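Local atomic coordinates of apical membrane antigen 1 (Babesia divergens, PDB entry 4APM), a protein that probably acts in apicomplexan host-cell invasion as a surface antigen of the moving junction, and binds a calcium ion. Residues K56-G61 and L189-M194; R78-P83 and L162-Q167; S27-D32 and E258-D263. All coordinates share one frame; numbering follows the deposited sequence.

Contact 1 of 3, residues K56-G61 and L189-M194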
ATOM      1  N   LYS A  56      -7.356   4.899   1.483  1.00 22.25           N
ATOM      2  CA  LYS A  56      -8.271   4.130   2.320  1.00 22.56           C
ATOM      3  C   LYS A  56      -9.375   5.020   2.827  1.00 25.71           C
ATOM      4  O   LYS A  56      -9.109   5.996   3.543  1.00 27.75           O
ATOM      5  CB  LYS A  56      -7.555   3.466   3.505  1.00 23.03           C
ATOM      6  CG  LYS A  56      -8.496   2.812   4.518  1.00 22.07           C
ATOM      7  CD  LYS A  56      -7.730   1.886   5.449  1.00 22.51           C
ATOM      8  CE  LYS A  56      -8.551   1.488   6.667  1.00 22.05           C
ATOM      9  NZ  LYS A  56      -7.836   0.391   7.404  1.00 21.57           N
ATOM     10  N   VAL A  57     -10.606   4.704   2.428  1.00 24.48           N
ATOM     11  CA  VAL A  57     -11.781   5.318   2.993  1.00 24.48           C
ATOM     12  C   VAL A  57     -12.645   4.234   3.618  1.00 28.09           C
ATOM     13  O   VAL A  57     -12.511   3.044   3.302  1.00 25.60           O
ATOM     14  CB  VAL A  57     -12.625   6.102   1.944  1.00 28.33           C
ATOM     15  CG1 VAL A  57     -11.814   7.193   1.268  1.00 27.98           C
ATOM     16  CG2 VAL A  57     -13.280   5.178   0.920  1.00 26.19           C
ATOM     17  N   ILE A  58     -13.547   4.646   4.498  1.00 28.35           N
ATOM     18  CA  ILE A  58     -14.526   3.725   5.025  1.00 31.11           C
ATOM     19  C   ILE A  58     -15.880   4.090   4.455  1.00 32.68           C
ATOM     20  O   ILE A  58     -16.339   5.219   4.639  1.00 34.45           O
ATOM     21  CB  ILE A  58     -14.564   3.766   6.571  1.00 29.13           C
ATOM     22  CG1 ILE A  58     -13.132   3.682   7.161  1.00 28.31           C
ATOM     23  CG2 ILE A  58     -15.468   2.662   7.103  1.00 28.42           C
ATOM     24  CD1 ILE A  58     -12.375   2.389   6.859  1.00 22.01           C
ATOM     25  N   ASN A  59     -16.486   3.160   3.714  1.00 33.27           N
ATOM     26  CA  ASN A  59     -17.860   3.321   3.199  1.00 34.99           C
ATOM     27  C   ASN A  59     -18.912   3.088   4.304  1.00 36.36           C
ATOM     28  O   ASN A  59     -18.892   2.065   4.999  1.00 34.62           O
ATOM     29  CB  ASN A  59     -18.130   2.342   2.048  1.00 36.64           C
ATOM     30  CG  ASN A  59     -17.328   2.653   0.805  1.00 46.77           C
ATOM     31  OD1 ASN A  59     -16.935   3.807   0.569  1.00 52.36           O
ATOM     32  ND2 ASN A  59     -17.078   1.622  -0.015  1.00 43.54           N
ATOM     33  N   LEU A  60     -19.834   4.028   4.459  1.00 40.38           N
ATOM     34  CA  LEU A  60     -20.794   3.955   5.559  1.00 37.85           C
ATOM     35  C   LEU A  60     -22.207   3.566   5.091  1.00 38.49           C
ATOM     36  O   LEU A  60     -22.627   3.924   3.994  1.00 34.57           O
ATOM     37  CB  LEU A  60     -20.808   5.263   6.349  1.00 32.70           C
ATOM     38  CG  LEU A  60     -19.450   5.646   6.955  1.00 33.82           C
ATOM     39  CD1 LEU A  60     -19.589   6.921   7.790  1.00 31.35           C
ATOM     40  CD2 LEU A  60     -18.898   4.498   7.804  1.00 28.52           C
ATOM     41  N   GLY A  61     -22.907   2.795   5.928  1.00 41.35           N
ATOM     42  CA  GLY A  61     -24.290   2.399   5.662  1.00 45.43           C
ATOM     43  C   GLY A  61     -25.229   3.557   5.344  1.00 46.48           C
ATOM     44  O   GLY A  61     -26.079   3.446   4.462  1.00 49.43           O
ATOM     45  N   LEU A 189     -23.116   2.330  11.253  1.00 57.90           N
ATOM     46  CA  LEU A 189     -22.401   1.194  11.859  1.00 53.98           C
ATOM     47  C   LEU A 189     -22.228   0.022  10.907  1.00 52.15           C
ATOM     48  O   LEU A 189     -21.581  -0.980  11.245  1.00 52.31           O
ATOM     49  CB  LEU A 189     -23.088   0.717  13.145  1.00 53.48           C
ATOM     50  CG  LEU A 189     -23.023   1.647  14.370  1.00 61.39           C
ATOM     51  CD1 LEU A 189     -23.996   1.214  15.476  1.00 53.06           C
ATOM     52  CD2 LEU A 189     -21.602   1.768  14.905  1.00 49.60           C
ATOM     53  N   CYS A 190     -22.840   0.128   9.738  1.00 50.12           N
ATOM     54  CA  CYS A 190     -22.638  -0.856   8.688  1.00 50.14           C
ATOM     55  C   CYS A 190     -21.577  -0.318   7.753  1.00 44.00           C
ATOM     56  O   CYS A 190     -21.776   0.706   7.111  1.00 45.24           O
ATOM     57  CB  CYS A 190     -23.937  -1.077   7.925  1.00 54.97           C
ATOM     58  SG  CYS A 190     -23.764  -2.164   6.498  1.00 63.54           S
ATOM     59  N   MET A 191     -20.423  -0.966   7.716  1.00 43.15           N
ATOM     60  CA  MET A 191     -19.261  -0.336   7.088  1.00 40.54           C
ATOM     61  C   MET A 191     -18.249  -1.322   6.529  1.00 35.12           C
ATOM     62  O   MET A 191     -18.137  -2.465   6.995  1.00 34.92           O
ATOM     63  CB  MET A 191     -18.589   0.654   8.063  1.00 40.50           C
ATOM     64  CG  MET A 191     -17.871   0.007   9.229  1.00 37.41           C
ATOM     65  SD  MET A 191     -17.186   1.200  10.407  1.00 40.56           S
ATOM     66  CE  MET A 191     -18.668   1.729  11.269  1.00 35.30           C
ATOM     67  N   GLU A 192     -17.525  -0.875   5.515  1.00 34.21           N
ATOM     68  CA  GLU A 192     -16.316  -1.555   5.068  1.00 31.31           C
ATOM     69  C   GLU A 192     -15.321  -0.571   4.490  1.00 29.95           C
ATOM     70  O   GLU A 192     -15.724   0.451   3.935  1.00 32.87           O
ATOM     71  CB  GLU A 192     -16.650  -2.606   4.021  1.00 34.03           C
ATOM     72  CG  GLU A 192     -17.477  -2.109   2.851  1.00 39.40           C
ATOM     73  CD  GLU A 192     -17.827  -3.247   1.924  1.00 43.47           C
ATOM     74  OE1 GLU A 192     -18.112  -4.352   2.423  1.00 47.18           O
ATOM     75  OE2 GLU A 192     -17.758  -3.065   0.702  1.00 47.85           O
ATOM     76  N   PRO A 193     -14.015  -0.896   4.570  1.00 27.09           N
ATOM     77  CA  PRO A 193     -12.957  -0.099   3.920  1.00 27.69           C
ATOM     78  C   PRO A 193     -12.992  -0.244   2.410  1.00 28.76           C
ATOM     79  O   PRO A 193     -13.320  -1.312   1.902  1.00 27.73           O
ATOM     80  CB  PRO A 193     -11.656  -0.733   4.442  1.00 29.09           C
ATOM     81  CG  PRO A 193     -12.075  -1.663   5.559  1.00 29.70           C
ATOM     82  CD  PRO A 193     -13.474  -2.080   5.252  1.00 26.39           C
ATOM     83  N   MET A 194     -12.619   0.809   1.695  1.00 29.03           N
ATOM     84  CA  MET A 194     -12.224   0.636   0.320  1.00 31.69           C
ATOM     85  C   MET A 194     -11.064   1.521  -0.117  1.00 29.69           C
ATOM     86  O   MET A 194     -10.762   2.515   0.521  1.00 30.94           O
ATOM     87  CB  MET A 194     -13.419   0.689  -0.647  1.00 35.17           C
ATOM     88  CG  MET A 194     -14.029   2.043  -0.930  1.00 44.57           C
ATOM     89  SD  MET A 194     -14.920   2.002  -2.526  1.00 55.34           S
ATOM     90  CE  MET A 194     -13.675   2.709  -3.606  1.00 48.91           C
TER
HETATM   91  O   HOH W   1     -18.601  -0.709  -0.418  1.00 52.55           O

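Contact 2 of 3, residues R78-P83 and L162-Q167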
ATOM      1  N   ARG A  78     -23.967  11.572   9.563  1.00 41.34           N
ATOM      2  CA  ARG A  78     -22.940  11.237  10.548  1.00 41.69           C
ATOM      3  C   ARG A  78     -21.850  10.359   9.951  1.00 41.13           C
ATOM      4  O   ARG A  78     -22.131   9.306   9.363  1.00 39.02           O
ATOM      5  CB  ARG A  78     -23.554  10.553  11.769  1.00 39.60           C
ATOM      6  CG  ARG A  78     -24.636  11.377  12.407  1.00 42.23           C
ATOM      7  CD  ARG A  78     -25.071  10.838  13.750  1.00 45.93           C
ATOM      8  NE  ARG A  78     -25.849  11.877  14.409  1.00 55.42           N
ATOM      9  CZ  ARG A  78     -27.037  11.699  14.965  1.00 51.16           C
ATOM     10  NH1 ARG A  78     -27.575  10.490  15.036  1.00 46.22           N
ATOM     11  NH2 ARG A  78     -27.645  12.730  15.521  1.00 54.00           N
ATOM     12  N   GLY A  79     -20.610  10.808  10.104  1.00 37.58           N
ATOM     13  CA  GLY A  79     -19.454  10.029   9.707  1.00 38.33           C
ATOM     14  C   GLY A  79     -18.802   9.451  10.938  1.00 37.56           C
ATOM     15  O   GLY A  79     -19.476   9.166  11.927  1.00 37.87           O
ATOM     16  N   LEU A  80     -17.474   9.387  10.904  1.00 36.09           N
ATOM     17  CA  LEU A  80     -16.672   8.694  11.901  1.00 33.09           C
ATOM     18  C   LEU A  80     -15.762   9.681  12.632  1.00 34.34           C
ATOM     19  O   LEU A  80     -15.055   9.305  13.588  1.00 32.61           O
ATOM     20  CB  LEU A  80     -15.790   7.667  11.196  1.00 33.75           C
ATOM     21  CG  LEU A  80     -16.154   6.185  11.173  1.00 34.17           C
ATOM     22  CD1 LEU A  80     -17.647   5.964  11.279  1.00 25.22           C
ATOM     23  CD2 LEU A  80     -15.552   5.494   9.961  1.00 29.35           C
ATOM     24  N   ALA A  81     -15.728  10.918  12.134  1.00 29.01           N
ATOM     25  CA  ALA A  81     -14.807  11.941  12.621  1.00 30.97           C
ATOM     26  C   ALA A  81     -15.156  12.410  14.023  1.00 33.91           C
ATOM     27  O   ALA A  81     -16.337  12.426  14.415  1.00 31.85           O
ATOM     28  CB  ALA A  81     -14.788  13.128  11.668  1.00 34.34           C
ATOM     29  N   PHE A  82     -14.131  12.819  14.772  1.00 32.27           N
ATOM     30  CA  PHE A  82     -14.336  13.443  16.076  1.00 33.34           C
ATOM     31  C   PHE A  82     -15.508  14.425  16.118  1.00 35.22           C
ATOM     32  O   PHE A  82     -15.613  15.303  15.249  1.00 40.36           O
ATOM     33  CB  PHE A  82     -13.062  14.128  16.547  1.00 32.65           C
ATOM     34  CG  PHE A  82     -12.416  13.449  17.715  1.00 39.06           C
ATOM     35  CD1 PHE A  82     -12.067  12.105  17.645  1.00 40.37           C
ATOM     36  CD2 PHE A  82     -12.177  14.140  18.894  1.00 40.78           C
ATOM     37  CE1 PHE A  82     -11.495  11.465  18.732  1.00 42.94           C
ATOM     38  CE2 PHE A  82     -11.598  13.507  19.977  1.00 44.86           C
ATOM     39  CZ  PHE A  82     -11.251  12.169  19.894  1.00 44.15           C
ATOM     40  N   PRO A  83     -16.365  14.322  17.163  1.00 37.79           N
ATOM     41  CA  PRO A  83     -17.376  15.372  17.371  1.00 41.90           C
ATOM     42  C   PRO A  83     -16.746  16.745  17.635  1.00 44.99           C
ATOM     43  O   PRO A  83     -15.515  16.856  17.808  1.00 46.32           O
ATOM     44  CB  PRO A  83     -18.160  14.887  18.595  1.00 34.63           C
ATOM     45  CG  PRO A  83     -17.234  13.979  19.320  1.00 38.58           C
ATOM     46  CD  PRO A  83     -16.291  13.385  18.301  1.00 39.81           C
ATOM     47  N   LEU A 162     -10.381  10.372  13.989  1.00 28.44           N
ATOM     48  CA  LEU A 162     -11.560   9.546  13.983  1.00 28.61           C
ATOM     49  C   LEU A 162     -11.931   9.254  15.416  1.00 30.05           C
ATOM     50  O   LEU A 162     -11.055   9.203  16.282  1.00 32.43           O
ATOM     51  CB  LEU A 162     -11.309   8.257  13.187  1.00 28.88           C
ATOM     52  CG  LEU A 162     -10.998   8.544  11.712  1.00 28.96           C
ATOM     53  CD1 LEU A 162     -11.032   7.306  10.831  1.00 27.55           C
ATOM     54  CD2 LEU A 162     -11.966   9.574  11.180  1.00 28.09           C
ATOM     55  N   PHE A 163     -13.232   9.145  15.677  1.00 30.07           N
ATOM     56  CA  PHE A 163     -13.748   8.876  17.021  1.00 31.40           C
ATOM     57  C   PHE A 163     -13.820   7.383  17.324  1.00 33.32           C
ATOM     58  O   PHE A 163     -14.126   7.002  18.439  1.00 34.73           O
ATOM     59  CB  PHE A 163     -15.145   9.490  17.189  1.00 36.09           C
ATOM     60  CG  PHE A 163     -15.561   9.693  18.627  1.00 40.02           C
ATOM     61  CD1 PHE A 163     -14.797  10.486  19.490  1.00 42.06           C
ATOM     62  CD2 PHE A 163     -16.745   9.134  19.111  1.00 45.19           C
ATOM     63  CE1 PHE A 163     -15.180  10.681  20.814  1.00 44.46           C
ATOM     64  CE2 PHE A 163     -17.149   9.349  20.428  1.00 43.67           C
ATOM     65  CZ  PHE A 163     -16.362  10.116  21.279  1.00 45.56           C
ATOM     66  N   THR A 164     -13.623   6.539  16.310  1.00 36.19           N
ATOM     67  CA  THR A 164     -13.690   5.082  16.506  1.00 30.78           C
ATOM     68  C   THR A 164     -12.663   4.382  15.635  1.00 30.87           C
ATOM     69  O   THR A 164     -12.406   4.829  14.519  1.00 28.46           O
ATOM     70  CB  THR A 164     -15.088   4.510  16.158  1.00 30.19           C
ATOM     71  OG1 THR A 164     -15.028   3.076  16.153  1.00 33.77           O
ATOM     72  CG2 THR A 164     -15.540   4.969  14.808  1.00 26.57           C
ATOM     73  N   PRO A 165     -12.099   3.250  16.122  1.00 31.07           N
ATOM     74  CA  PRO A 165     -11.217   2.488  15.251  1.00 28.77           C
ATOM     75  C   PRO A 165     -11.982   1.514  14.343  1.00 31.93           C
ATOM     76  O   PRO A 165     -11.356   0.803  13.545  1.00 32.15           O
ATOM     77  CB  PRO A 165     -10.342   1.729  16.234  1.00 28.85           C
ATOM     78  CG  PRO A 165     -11.250   1.477  17.407  1.00 30.24           C
ATOM     79  CD  PRO A 165     -12.184   2.658  17.476  1.00 31.10           C
ATOM     80  N   MET A 166     -13.312   1.487  14.446  1.00 29.98           N
ATOM     81  CA  MET A 166     -14.113   0.612  13.577  1.00 34.05           C
ATOM     82  C   MET A 166     -13.860   0.846  12.092  1.00 32.07           C
ATOM     83  O   MET A 166     -13.775   1.982  11.627  1.00 30.68           O
ATOM     84  CB  MET A 166     -15.602   0.739  13.893  1.00 34.83           C
ATOM     85  CG  MET A 166     -16.002   0.015  15.180  1.00 46.44           C
ATOM     86  SD  MET A 166     -17.794  -0.091  15.437  1.00 59.62           S
ATOM     87  CE  MET A 166     -18.281  -1.053  13.998  1.00 46.17           C
ATOM     88  N   GLN A 167     -13.745  -0.238  11.343  1.00 30.72           N
ATOM     89  CA  GLN A 167     -13.399  -0.131   9.943  1.00 29.31           C
ATOM     90  C   GLN A 167     -14.234  -1.085   9.131  1.00 26.94           C
ATOM     91  O   GLN A 167     -14.568  -0.810   7.996  1.00 27.27           O
ATOM     92  CB  GLN A 167     -11.906  -0.420   9.744  1.00 29.76           C
ATOM     93  CG  GLN A 167     -11.020   0.556  10.509  1.00 28.87           C
ATOM     94  CD  GLN A 167      -9.646   0.009  10.791  1.00 28.58           C
ATOM     95  OE1 GLN A 167      -8.848  -0.210   9.868  1.00 26.70           O
ATOM     96  NE2 GLN A 167      -9.331  -0.170  12.079  1.00 28.91           N
TER

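Contact 3 of 3, residues S27-D32 and E258-D263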
ATOM      1  N   SER A  27       1.209  -4.384  10.795  1.00 26.38           N
ATOM      2  CA  SER A  27      -0.157  -4.596  11.252  1.00 24.18           C
ATOM      3  C   SER A  27      -1.084  -4.768  10.031  1.00 23.77           C
ATOM      4  O   SER A  27      -0.607  -4.931   8.890  1.00 20.69           O
ATOM      5  CB  SER A  27      -0.591  -3.433  12.143  1.00 23.96           C
ATOM      6  OG  SER A  27      -1.903  -3.641  12.624  1.00 34.16           O
ATOM      7  N   GLY A  28      -2.387  -4.782  10.269  1.00 19.83           N
ATOM      8  CA  GLY A  28      -3.339  -4.995   9.192  1.00 22.50           C
ATOM      9  C   GLY A  28      -3.444  -3.735   8.344  1.00 23.67           C
ATOM     10  O   GLY A  28      -3.072  -2.669   8.798  1.00 21.98           O
ATOM     11  N   ILE A  29      -3.921  -3.874   7.107  1.00 23.40           N
ATOM     12  CA  ILE A  29      -3.891  -2.783   6.120  1.00 23.73           C
ATOM     13  C   ILE A  29      -5.330  -2.506   5.716  1.00 22.16           C
ATOM     14  O   ILE A  29      -5.860  -1.424   5.939  1.00 22.94           O
ATOM     15  CB  ILE A  29      -3.016  -3.168   4.877  1.00 21.39           C
ATOM     16  CG1 ILE A  29      -1.557  -3.359   5.337  1.00 20.84           C
ATOM     17  CG2 ILE A  29      -3.100  -2.083   3.801  1.00 20.59           C
ATOM     18  CD1 ILE A  29      -0.621  -3.933   4.303  1.00 21.50           C
ATOM     19  N   TYR A  30      -5.975  -3.527   5.193  1.00 21.77           N
ATOM     20  CA  TYR A  30      -7.414  -3.504   4.987  1.00 24.66           C
ATOM     21  C   TYR A  30      -8.144  -3.083   6.270  1.00 25.24           C
ATOM     22  O   TYR A  30      -8.820  -2.028   6.307  1.00 23.09           O
ATOM     23  CB  TYR A  30      -7.888  -4.887   4.528  1.00 24.39           C
ATOM     24  CG  TYR A  30      -9.332  -4.916   4.143  1.00 25.24           C
ATOM     25  CD1 TYR A  30      -9.794  -4.132   3.090  1.00 24.95           C
ATOM     26  CD2 TYR A  30     -10.253  -5.708   4.847  1.00 26.38           C
ATOM     27  CE1 TYR A  30     -11.121  -4.136   2.735  1.00 26.42           C
ATOM     28  CE2 TYR A  30     -11.581  -5.738   4.484  1.00 26.27           C
ATOM     29  CZ  TYR A  30     -11.997  -4.957   3.409  1.00 29.85           C
ATOM     30  OH  TYR A  30     -13.316  -4.931   3.034  1.00 40.61           O
ATOM     31  N   VAL A  31      -7.975  -3.891   7.327  1.00 23.69           N
ATOM     32  CA  VAL A  31      -8.442  -3.526   8.675  1.00 22.90           C
ATOM     33  C   VAL A  31      -7.272  -3.587   9.644  1.00 24.58           C
ATOM     34  O   VAL A  31      -6.601  -4.638   9.789  1.00 21.95           O
ATOM     35  CB  VAL A  31      -9.551  -4.484   9.190  1.00 26.01           C
ATOM     36  CG1 VAL A  31      -9.867  -4.208  10.670  1.00 20.18           C
ATOM     37  CG2 VAL A  31     -10.795  -4.395   8.305  1.00 21.79           C
ATOM     38  N   ASP A  32      -6.983  -2.441  10.259  1.00 23.77           N
ATOM     39  CA  ASP A  32      -5.861  -2.341  11.179  1.00 26.86           C
ATOM     40  C   ASP A  32      -6.391  -2.179  12.619  1.00 30.02           C
ATOM     41  O   ASP A  32      -7.001  -1.146  12.981  1.00 25.89           O
ATOM     42  CB  ASP A  32      -4.899  -1.205  10.782  1.00 22.69           C
ATOM     43  CG  ASP A  32      -3.786  -0.988  11.808  1.00 27.61           C
ATOM     44  OD1 ASP A  32      -3.710  -1.777  12.782  1.00 27.66           O
ATOM     45  OD2 ASP A  32      -2.958  -0.041  11.641  1.00 26.10           O
ATOM     46  N   GLU A 258      -8.753  -5.346  -0.906  1.00 25.43           N
ATOM     47  CA  GLU A 258      -9.803  -6.121  -0.255  1.00 29.82           C
ATOM     48  C   GLU A 258      -9.262  -7.398   0.378  1.00 27.66           C
ATOM     49  O   GLU A 258      -9.928  -7.985   1.222  1.00 27.33           O
ATOM     50  CB  GLU A 258     -10.864  -6.534  -1.274  1.00 28.47           C
ATOM     51  CG  GLU A 258     -11.644  -5.392  -1.856  1.00 38.68           C
ATOM     52  CD  GLU A 258     -12.820  -5.888  -2.675  1.00 42.27           C
ATOM     53  OE1 GLU A 258     -12.744  -7.030  -3.201  1.00 39.98           O
ATOM     54  OE2 GLU A 258     -13.829  -5.151  -2.757  1.00 43.50           O
ATOM     55  N   ASN A 259      -8.100  -7.857  -0.111  1.00 24.29           N
ATOM     56  CA  ASN A 259      -7.514  -9.145   0.263  1.00 23.06           C
ATOM     57  C   ASN A 259      -6.246  -8.955   1.054  1.00 24.67           C
ATOM     58  O   ASN A 259      -5.523  -9.925   1.338  1.00 27.26           O
ATOM     59  CB  ASN A 259      -7.224  -9.954  -1.003  1.00 25.92           C
ATOM     60  CG  ASN A 259      -8.500 -10.372  -1.724  1.00 28.65           C
ATOM     61  OD1 ASN A 259      -8.882  -9.802  -2.765  1.00 31.85           O
ATOM     62  ND2 ASN A 259      -9.226 -11.281  -1.110  1.00 28.55           N
ATOM     63  N   ALA A 260      -5.939  -7.690   1.358  1.00 23.05           N
ATOM     64  CA  ALA A 260      -4.700  -7.334   2.022  1.00 23.27           C
ATOM     65  C   ALA A 260      -4.828  -7.731   3.485  1.00 24.07           C
ATOM     66  O   ALA A 260      -5.900  -8.144   3.933  1.00 22.93           O
ATOM     67  CB  ALA A 260      -4.422  -5.821   1.885  1.00 20.17           C
ATOM     68  N   ALA A 261      -3.723  -7.617   4.209  1.00 25.48           N
ATOM     69  CA  ALA A 261      -3.685  -7.858   5.653  1.00 24.87           C
ATOM     70  C   ALA A 261      -4.876  -7.208   6.356  1.00 26.20           C
ATOM     71  O   ALA A 261      -5.113  -6.000   6.203  1.00 24.84           O
ATOM     72  CB  ALA A 261      -2.384  -7.320   6.226  1.00 23.13           C
ATOM     73  N   ALA A 262      -5.573  -8.011   7.168  1.00 23.62           N
ATOM     74  CA  ALA A 262      -6.805  -7.611   7.847  1.00 26.46           C
ATOM     75  C   ALA A 262      -6.788  -8.195   9.248  1.00 27.84           C
ATOM     76  O   ALA A 262      -6.687  -9.401   9.407  1.00 28.38           O
ATOM     77  CB  ALA A 262      -8.041  -8.137   7.079  1.00 24.18           C
ATOM     78  N   ASP A 263      -6.897  -7.348  10.265  1.00 29.52           N
ATOM     79  CA  ASP A 263      -6.868  -7.810  11.646  1.00 30.54           C
ATOM     80  C   ASP A 263      -8.263  -8.269  12.191  1.00 35.80           C
ATOM     81  O   ASP A 263      -8.530  -8.189  13.391  1.00 41.42           O
ATOM     82  CB  ASP A 263      -6.284  -6.719  12.542  1.00 26.99           C
ATOM     83  CG  ASP A 263      -4.826  -6.392  12.209  1.00 27.95           C
ATOM     84  OD1 ASP A 263      -4.107  -7.257  11.670  1.00 26.73           O
ATOM     85  OD2 ASP A 263      -4.393  -5.250  12.492  1.00 27.45           O
TER

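Contact 1 of 3, residues K56-G61 and L189-M194
V57 and M194 exchange two backbone hydrogen bonds, and the first, V57 N to M194 O at 2.9 Å, is close to straight at 171°. Two residues on, N59 and E192 repeat the exchange less evenly: N59 N reaches E192 O at 2.8 Å, while the return bond from E192 N to N59 O stretches to 3.3 Å. Past the end of strand 56-60, a weak, bent bond from G61 N to C190 O prolongs the ladder. P193 has no N-H to give, and it falls at a non-hydrogen-bonded position opposite I58, where none is called for; its CA points a hydrogen at V57 O instead. The result is a two-stranded antiparallel ribbon, strand 56-60 with strand 191-195, which brings together distant parts of the chain in the AMA1 ectodomain, whose family belongs to the PAN clan.

The face that carries V57, N59, E192 and M194 mixes apolar and polar contacts: V57 CG2 lies 3.7 Å from M194 CG. M194 CG stands between its own backbone N and carbonyl carbon (chi1 75°), and the thioether beyond it takes a weak hydrogen bond from N59 ND2, 3.3 Å from SD. The same amide nitrogen gives a second hydrogen to a water at 2.8 Å, which donates to E192 OE2 and so bridges the N59 amide and the E192 carboxylate.

Apolar contacts line the opposite face, that of I58, L60, M191 and P193. M191 CB lies 3.8 Å from I58 CG2 and also touches L60 CD2, while I58 CD1 rests on P193 CB. F257 of helix 249-257 packs on P193 in turn.

Contact 2 of 3, residues R78-P83 and L162-Q167
L80 and F163 join two loops through one straight backbone hydrogen bond, F163 N to L80 O at 2.8 Å (176° at the hydrogen). With A81 next to L162 this makes an isolated beta bridge, a brief pairing of loops rather than a sheet, just beyond strand 158-161. The L80 side chain lies obliquely across T164, its CG 3.9 Å from T164 CG2, and packs on I58 and L60 of strand 56-60 as well. T164 is itself held by an ST turn, in which OG1 accepts from M166 N at 2.9 Å, consistent with CG2, rather than OG1, being the atom that meets L80.

A81 turns its methyl away from the partner loop, yet its CA meets L162 CD2 at 4.0 Å. Of the two L162 methyls, CD2 is the one that meets this loop, and Y204 of strand 202-205 packs against the same side chain.

F82 follows with a ring used on two sides. At its edge, CD1 comes 3.4 Å from L162 O, and over one face stands the edge of the F163 ring in a T-shaped stack, centroids 5.2 Å apart and planes at 81°. Y148 makes a further edge-to-face pair with F82, and F82 O accepts from R69 NH1.

P83 meets F163 on a ring face, while F82 meets that ring at its edge. With its CG anti to the backbone N (chi1 -160°), F163 swings out to this CH-pi contact, where P83 CD sits 3.5 Å from F163 CD1, nearer the ring's rim than its centre.

Contact 3 of 3, residues S27-D32 and E258-D263
Y30 turns one ring face to E258, whose O lies 4.1 Å from the ring plane and over its centre. From the rim, near that plane, A262 CB approaches CD2 of Y30 at 4.0 Å. CG is anti to the backbone N (chi1 -174°), which carries the ring along the partner loop, and F257 meets it edge-to-face. At the backbone, A261 O accepts from two consecutive amides: I29 N at 2.6 Å from above the carbonyl plane, and Y30 N by a weak, bent bond.

At the other end, D32 and D263 run side by side with carboxylate planes 84° apart, and D32 OD1 stands 3.6 Å from D263 OD2. Such closeness of buried carboxylates would probably be unfavourable by itself, but donors surround both groups: G28 N binds D263 OD2 at 3.0 Å, S27 OG gives to D32 OD1, L33 N and S309 OG serve D263, and T48, G34 and G49 supply amides to D32. D263 N closes the join on V31 O at 2.8 Å.

Backbone bonds, Y30 packing and the G28-bound D263 carboxylate help make this loop-to-loop join between the segment after helix 249-257 and the N-terminal part of the AMA1 ectodomain.

Overall arrangement
The three contacts meet at two polar side chains. K56 of contact 1 extends NZ to Q167 OE1 of contact 2 at 2.7 Å and to Y30 O of contact 3 at 2.8 Å, and also bonds to I29 O; Q167 NE2 reaches D32 O at 2.7 Å. A ribbon, a loop bridge and a loop-to-loop join thus share a hub, though their centres lie about 11 Å (1 and 2), 14 Å (1 and 3) and 18 Å (2 and 3) apart. P193 adds packing against Y30 and V31. All three lie away from the calcium ion held at G120 and D122, while glycerol, probably from the crystallisation liquor, touches contacts 1 and 2.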